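PDB 5U9C: dTDP-4-dehydrorhamnose reductase from Yersinia enterocolitica, which probably catalyses the NADPH-dependent reduction of dTDP-4-dehydro-beta-L-rhamnose to dTDP-beta-L-rhamnose, a step of dTDP-L-rhamnose biosynthesis. Local coordinates for residues Leu42-Ile48 / Ile81-Ala86; Ile48-Thr53 / Ile90-Phe96. All blocks are in the same frame, centred on the assembly; numbering follows the deposited sequence.

Contact 1: Leu42-Ile48 / Ile81-Ala86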
loop_
_atom_site.group_PDB
_atom_site.type_symbol
_atom_site.label_atom_id
_atom_site.label_comp_id
_atom_site.label_asym_id
_atom_site.label_seq_id
_atom_site.Cartn_x
_atom_site.Cartn_y
_atom_site.Cartn_z
ATOM N N LEU D 42 -1.745 -33.636 16.053
ATOM C CA LEU D 42 -2.233 -32.520 15.231
ATOM C C LEU D 42 -2.389 -32.910 13.768
ATOM O O LEU D 42 -3.206 -32.317 13.074
ATOM C CB LEU D 42 -1.325 -31.299 15.336
ATOM C CG LEU D 42 -1.172 -30.676 16.727
ATOM C CD1 LEU D 42 -0.266 -29.462 16.631
ATOM C CD2 LEU D 42 -2.490 -30.287 17.336
ATOM N N SER D 43 -1.622 -33.903 13.306
ATOM C CA SER D 43 -1.733 -34.361 11.917
ATOM C C SER D 43 -2.902 -35.316 11.705
ATOM O O SER D 43 -3.093 -35.769 10.602
ATOM C CB SER D 43 -0.447 -35.050 11.454
ATOM O OG SER D 43 -0.224 -36.191 12.240
ATOM N N VAL D 44 -3.634 -35.653 12.770
ATOM C CA VAL D 44 -4.822 -36.503 12.678
ATOM C C VAL D 44 -5.960 -35.732 13.379
ATOM O O VAL D 44 -6.472 -36.159 14.417
ATOM C CB VAL D 44 -4.600 -37.896 13.323
ATOM C CG1 VAL D 44 -5.790 -38.812 13.065
ATOM C CG2 VAL D 44 -3.342 -38.558 12.762
ATOM N N PRO D 45 -6.353 -34.573 12.815
ATOM C CA PRO D 45 -7.422 -33.790 13.428
ATOM C C PRO D 45 -8.755 -34.533 13.529
ATOM O O PRO D 45 -9.535 -34.254 14.427
ATOM C CB PRO D 45 -7.544 -32.567 12.499
ATOM C CG PRO D 45 -6.962 -33.001 11.211
ATOM C CD PRO D 45 -5.874 -33.957 11.568
ATOM N N GLU D 46 -8.984 -35.498 12.647
ATOM C CA GLU D 46 -10.248 -36.240 12.653
ATOM C C GLU D 46 -10.513 -37.124 13.880
ATOM O O GLU D 46 -11.640 -37.583 14.066
ATOM C CB GLU D 46 -10.387 -37.100 11.394
ATOM C CG GLU D 46 -9.325 -38.195 11.217
ATOM C CD GLU D 46 -8.046 -37.742 10.507
ATOM O OE1 GLU D 46 -7.454 -38.603 9.820
ATOM O OE2 GLU D 46 -7.651 -36.547 10.590
ATOM N N ALA D 47 -9.489 -37.380 14.698
ATOM C CA ALA D 47 -9.639 -38.205 15.896
ATOM C C ALA D 47 -9.708 -37.356 17.159
ATOM O O ALA D 47 -9.958 -37.873 18.247
ATOM C CB ALA D 47 -8.483 -39.198 16.003
ATOM N N ILE D 48 -9.520 -36.056 17.020
ATOM C CA ILE D 48 -9.497 -35.183 18.183
ATOM C C ILE D 48 -10.833 -35.030 18.930
ATOM O O ILE D 48 -10.856 -35.146 20.150
ATOM C CB ILE D 48 -8.924 -33.810 17.803
ATOM C CG1 ILE D 48 -7.450 -33.986 17.407
ATOM C CG2 ILE D 48 -9.063 -32.811 18.947
ATOM C CD1 ILE D 48 -6.773 -32.707 16.957
ATOM N N ILE D 81 -3.338 -27.687 8.546
ATOM C CA ILE D 81 -3.782 -28.860 9.275
ATOM C C ILE D 81 -3.469 -28.795 10.764
ATOM O O ILE D 81 -4.350 -29.030 11.600
ATOM C CB ILE D 81 -3.147 -30.125 8.697
ATOM C CG1 ILE D 81 -3.638 -30.331 7.250
ATOM C CG2 ILE D 81 -3.495 -31.335 9.573
ATOM C CD1 ILE D 81 -2.891 -31.382 6.467
ATOM N N TYR D 82 -2.231 -28.437 11.088
ATOM C CA TYR D 82 -1.776 -28.428 12.478
ATOM C C TYR D 82 -2.284 -27.281 13.323
ATOM O O TYR D 82 -2.577 -27.477 14.507
ATOM C CB TYR D 82 -0.252 -28.379 12.539
ATOM C CG TYR D 82 0.476 -29.686 12.305
ATOM C CD1 TYR D 82 0.211 -30.481 11.197
ATOM C CD2 TYR D 82 1.511 -30.076 13.160
ATOM C CE1 TYR D 82 0.922 -31.666 10.963
ATOM C CE2 TYR D 82 2.223 -31.257 12.941
ATOM C CZ TYR D 82 1.926 -32.044 11.843
ATOM O OH TYR D 82 2.635 -33.212 11.635
ATOM N N ASN D 83 -2.340 -26.091 12.743
ATOM C CA ASN D 83 -2.708 -24.887 13.502
ATOM C C ASN D 83 -4.143 -24.471 13.332
ATOM O O ASN D 83 -4.724 -23.850 14.241
ATOM C CB ASN D 83 -1.755 -23.729 13.142
ATOM C CG ASN D 83 -0.298 -24.056 13.463
ATOM O OD1 ASN D 83 -0.022 -24.975 14.242
ATOM N ND2 ASN D 83 0.643 -23.323 12.853
ATOM N N HIS D 84 -4.722 -24.778 12.172
ATOM C CA HIS D 84 -6.119 -24.427 11.947
ATOM C C HIS D 84 -7.075 -25.597 12.114
ATOM O O HIS D 84 -7.902 -25.576 13.010
ATOM C CB HIS D 84 -6.326 -23.760 10.599
ATOM C CG HIS D 84 -7.764 -23.526 10.267
ATOM N ND1 HIS D 84 -8.253 -23.635 8.988
ATOM C CD2 HIS D 84 -8.836 -23.305 11.065
ATOM C CE1 HIS D 84 -9.554 -23.400 8.997
ATOM N NE2 HIS D 84 -9.935 -23.211 10.248
ATOM N N LEU D 85 -6.969 -26.613 11.270
ATOM C CA LEU D 85 -7.917 -27.716 11.350
ATOM C C LEU D 85 -7.920 -28.425 12.711
ATOM O O LEU D 85 -8.979 -28.701 13.241
ATOM C CB LEU D 85 -7.708 -28.701 10.197
ATOM C CG LEU D 85 -7.797 -28.073 8.789
ATOM C CD1 LEU D 85 -7.655 -29.175 7.768
ATOM C CD2 LEU D 85 -9.100 -27.325 8.546
ATOM N N ALA D 86 -6.747 -28.714 13.273
ATOM C CA ALA D 86 -6.680 -29.358 14.570
ATOM C C ALA D 86 -7.316 -28.473 15.650
ATOM O O ALA D 86 -8.062 -28.960 16.479
ATOM C CB ALA D 86 -5.243 -29.708 14.938
#
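Leu-42 and Pro-45 bring the backbone of 42-48 against the helical segment 81-86, with the CA of Leu-42 5.0 Å from that of Tyr-82 and the CA of Pro-45 4.6 Å from that of Ala-86. The helix is itself uneven here: a wider pi-type turn joins Ala-86 N to Ile-81 O in a backbone bond. Leu-42 lays its CB over one face of the Tyr-82 ring as a CH-pi contact, 4.2 Å from the centroid and 28° off the ring normal. With CG anti to its own carbonyl carbon (chi1 -61°), the leucine then carries its two methyls past the phenol, CD1 against the Tyr-82 carbonyl oxygen and CD2 to 3.7 Å from the CB of Ala-86. Farther out on the ring, Ser-43 CB lies 3.6 Å from Tyr-82 OH, while the serine hydroxyl is hydrogen-bonded to Asn-41. In the Rossmann-type fold of this reductase, 42-48 runs from the loop after strand 31-34 into the start of helix 48-55, and it is packed here against helix 76-97. Pro-45 presses its ring onto the same surface: CD meets Ile-81 CG2 at 4.1 Å, and CB comes 3.9 Å from Ala-86 CA. The small methyl of Ala-86 lets the backbone of Pro-45 come close, and it also receives Ile-48 CD1, which arrives end-on at 3.9 Å. Beyond this apolar patch, Ile-81 and Leu-85 pack on Ile-269 and Tyr-266 of the second subunit.

Contact 2: Ile48-Thr53 / Ile90-Phe96; sequences IFSYIT and IAQAAKF
Ile-48 and Ile-52 meet Ile-90 in the aliphatic part of this helix pair. Ile-48 sets CG2 3.7 Å from Ile-90 CG1, and the same Ile-90 carbon is met by Ile-52 CD1, so two isoleucine branches converge on one methylene from the same side. Ile-52 CG2, the branch anti to the backbone N, touches Ala-93 CB at 3.7 Å. Ile-52 and Ile-90 also reach Ile-60, on the strand beneath. Helices 48-55 and 76-97 thus lie side by side on one face of the parallel Rossmann sheet, their short segments running in roughly the same direction, 8.6 Å apart at closest approach and inclined at -35°. The small Ala-93 marks the closest point, where its CA is 5.2 Å from that of Phe-49.

Aromatic contacts cover the outer side. Swung out with CG anti to the backbone N (chi1 -175°), Phe-49 crosses to the other helix and points its ring edge at the face of Phe-96 in an offset edge-to-face pair, with planes at 62°. Gln-92 O lies near the plane of the Phe-49 ring, 3.7 Å from CE2. Thr-53 CG2 sits over the centre of one face of that ring and also touches Phe-96 CD2.

Within helix 48-55, Thr-53 OG1 donates to Phe-49 O at 2.8 Å. That oxygen also accepts the Thr-53 amide, from the opposite face of the carbonyl plane, but it is the OG1 bond that fixes the side-chain rotation and holds CG2 against the ring face.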
loop_
_atom_site.group_PDB
_atom_site.type_symbol
_atom_site.label_atom_id
_atom_site.label_comp_id
_atom_site.label_asym_id
_atom_site.label_seq_id
_atom_site.Cartn_x
_atom_site.Cartn_y
_atom_site.Cartn_z
ATOM N N ILE D 48 -9.520 -36.056 17.020
ATOM C CA ILE D 48 -9.497 -35.183 18.183
ATOM C C ILE D 48 -10.833 -35.030 18.930
ATOM O O ILE D 48 -10.856 -35.146 20.150
ATOM C CB ILE D 48 -8.924 -33.810 17.803
ATOM C CG1 ILE D 48 -7.450 -33.986 17.407
ATOM C CG2 ILE D 48 -9.063 -32.811 18.947
ATOM C CD1 ILE D 48 -6.773 -32.707 16.957
ATOM N N PHE D 49 -11.919 -34.758 18.210
ATOM C CA PHE D 49 -13.219 -34.524 18.836
ATOM C C PHE D 49 -13.674 -35.679 19.742
ATOM O O PHE D 49 -14.042 -35.449 20.906
ATOM C CB PHE D 49 -14.282 -34.199 17.785
ATOM C CG PHE D 49 -15.616 -33.825 18.361
ATOM C CD1 PHE D 49 -16.580 -34.806 18.623
ATOM C CD2 PHE D 49 -15.922 -32.495 18.636
ATOM C CE1 PHE D 49 -17.811 -34.456 19.156
ATOM C CE2 PHE D 49 -17.156 -32.142 19.150
ATOM C CZ PHE D 49 -18.094 -33.119 19.427
ATOM N N SER D 50 -13.636 -36.905 19.229
ATOM C CA SER D 50 -14.052 -38.064 20.027
ATOM C C SER D 50 -13.194 -38.227 21.264
ATOM O O SER D 50 -13.716 -38.472 22.348
ATOM C CB SER D 50 -14.011 -39.352 19.220
ATOM O OG SER D 50 -14.985 -39.316 18.213
ATOM N N TYR D 51 -11.884 -38.072 21.101
ATOM C CA TYR D 51 -10.951 -38.210 22.234
ATOM C C TYR D 51 -11.209 -37.174 23.319
ATOM O O TYR D 51 -11.442 -37.531 24.467
ATOM C CB TYR D 51 -9.473 -38.161 21.787
ATOM C CG TYR D 51 -8.528 -38.060 22.948
ATOM C CD1 TYR D 51 -8.350 -39.126 23.833
ATOM C CD2 TYR D 51 -7.834 -36.884 23.186
ATOM C CE1 TYR D 51 -7.493 -39.016 24.937
ATOM C CE2 TYR D 51 -6.993 -36.755 24.270
ATOM C CZ TYR D 51 -6.819 -37.809 25.139
ATOM O OH TYR D 51 -5.966 -37.628 26.192
ATOM N N ILE D 52 -11.208 -35.902 22.959
ATOM C CA ILE D 52 -11.419 -34.869 23.971
ATOM C C ILE D 52 -12.797 -34.925 24.651
ATOM O O ILE D 52 -12.878 -34.805 25.881
ATOM C CB ILE D 52 -11.126 -33.470 23.417
ATOM C CG1 ILE D 52 -9.646 -33.403 23.009
ATOM C CG2 ILE D 52 -11.480 -32.394 24.446
ATOM C CD1 ILE D 52 -9.222 -32.050 22.481
ATOM N N THR D 53 -13.866 -35.135 23.882
ATOM C CA THR D 53 -15.203 -35.152 24.468
ATOM C C THR D 53 -15.376 -36.302 25.450
ATOM O O THR D 53 -16.025 -36.124 26.471
ATOM C CB THR D 53 -16.340 -35.133 23.419
ATOM O OG1 THR D 53 -16.170 -36.202 22.484
ATOM C CG2 THR D 53 -16.329 -33.820 22.666
ATOM N N ILE D 90 -10.475 -29.063 18.361
ATOM C CA ILE D 90 -10.318 -28.833 19.796
ATOM C C ILE D 90 -11.393 -27.847 20.291
ATOM O O ILE D 90 -12.015 -28.074 21.338
ATOM C CB ILE D 90 -8.900 -28.316 20.128
ATOM C CG1 ILE D 90 -7.881 -29.439 19.853
ATOM C CG2 ILE D 90 -8.822 -27.844 21.578
ATOM C CD1 ILE D 90 -6.429 -29.041 19.956
ATOM N N ALA D 91 -11.603 -26.760 19.550
ATOM C CA ALA D 91 -12.619 -25.761 19.930
ATOM C C ALA D 91 -14.039 -26.363 19.910
ATOM O O ALA D 91 -14.827 -26.093 20.806
ATOM C CB ALA D 91 -12.545 -24.566 19.020
ATOM N N GLN D 92 -14.342 -27.201 18.912
ATOM C CA GLN D 92 -15.653 -27.836 18.838
ATOM C C GLN D 92 -15.838 -28.774 20.041
ATOM O O GLN D 92 -16.908 -28.801 20.642
ATOM C CB GLN D 92 -15.871 -28.591 17.508
ATOM C CG GLN D 92 -16.077 -27.704 16.284
ATOM C CD GLN D 92 -17.267 -26.761 16.422
ATOM O OE1 GLN D 92 -18.260 -27.076 17.083
ATOM N NE2 GLN D 92 -17.188 -25.617 15.758
ATOM N N ALA D 93 -14.789 -29.519 20.386
ATOM C CA ALA D 93 -14.828 -30.413 21.528
ATOM C C ALA D 93 -15.005 -29.610 22.847
ATOM O O ALA D 93 -15.817 -29.993 23.702
ATOM C CB ALA D 93 -13.590 -31.276 21.574
ATOM N N ALA D 94 -14.288 -28.494 22.988
ATOM C CA ALA D 94 -14.423 -27.626 24.182
ATOM C C ALA D 94 -15.868 -27.129 24.329
ATOM O O ALA D 94 -16.452 -27.202 25.417
ATOM C CB ALA D 94 -13.461 -26.443 24.129
ATOM N N LYS D 95 -16.449 -26.681 23.223
ATOM C CA LYS D 95 -17.827 -26.225 23.222
ATOM C C LYS D 95 -18.796 -27.341 23.636
ATOM O O LYS D 95 -19.698 -27.121 24.441
ATOM C CB LYS D 95 -18.229 -25.739 21.842
ATOM C CG LYS D 95 -19.682 -25.276 21.765
ATOM C CD LYS D 95 -20.075 -24.950 20.347
ATOM C CE LYS D 95 -21.548 -24.551 20.277
ATOM N NZ LYS D 95 -21.934 -24.286 18.865
ATOM N N PHE D 96 -18.602 -28.523 23.069
ATOM C CA PHE D 96 -19.467 -29.659 23.352
ATOM C C PHE D 96 -19.441 -30.080 24.825
ATOM O O PHE D 96 -20.484 -30.350 25.397
ATOM C CB PHE D 96 -19.120 -30.865 22.469
ATOM C CG PHE D 96 -20.086 -32.009 22.613
ATOM C CD1 PHE D 96 -21.288 -32.019 21.889
ATOM C CD2 PHE D 96 -19.815 -33.070 23.475
ATOM C CE1 PHE D 96 -22.192 -33.073 22.024
ATOM C CE2 PHE D 96 -20.717 -34.125 23.618
ATOM C CZ PHE D 96 -21.906 -34.126 22.890
#

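How the contacts relate
Contact 1 and contact 2 are successive stations along helix 76-97, with centres 11 Å apart. The chain meets the helix first through 42-48, where the loop after strand 31-34 runs into helix 48-55, and again, one step later, through that helix itself. Ile-48 is the residue they share, with a different branch in each, so a single side chain carries the apolar packing from one to the other. Their centres are about 18 Å and 22 Å from the centre of the chain, on the same side of it. Both lie away from the residues that can bind (R)-malate, Phe-168, Lys-171 and Arg-256, although none is bound to this chain. A bound imidazole, probably from the crystallisation liquor, lies about 4 Å from the Phe-49 side chain.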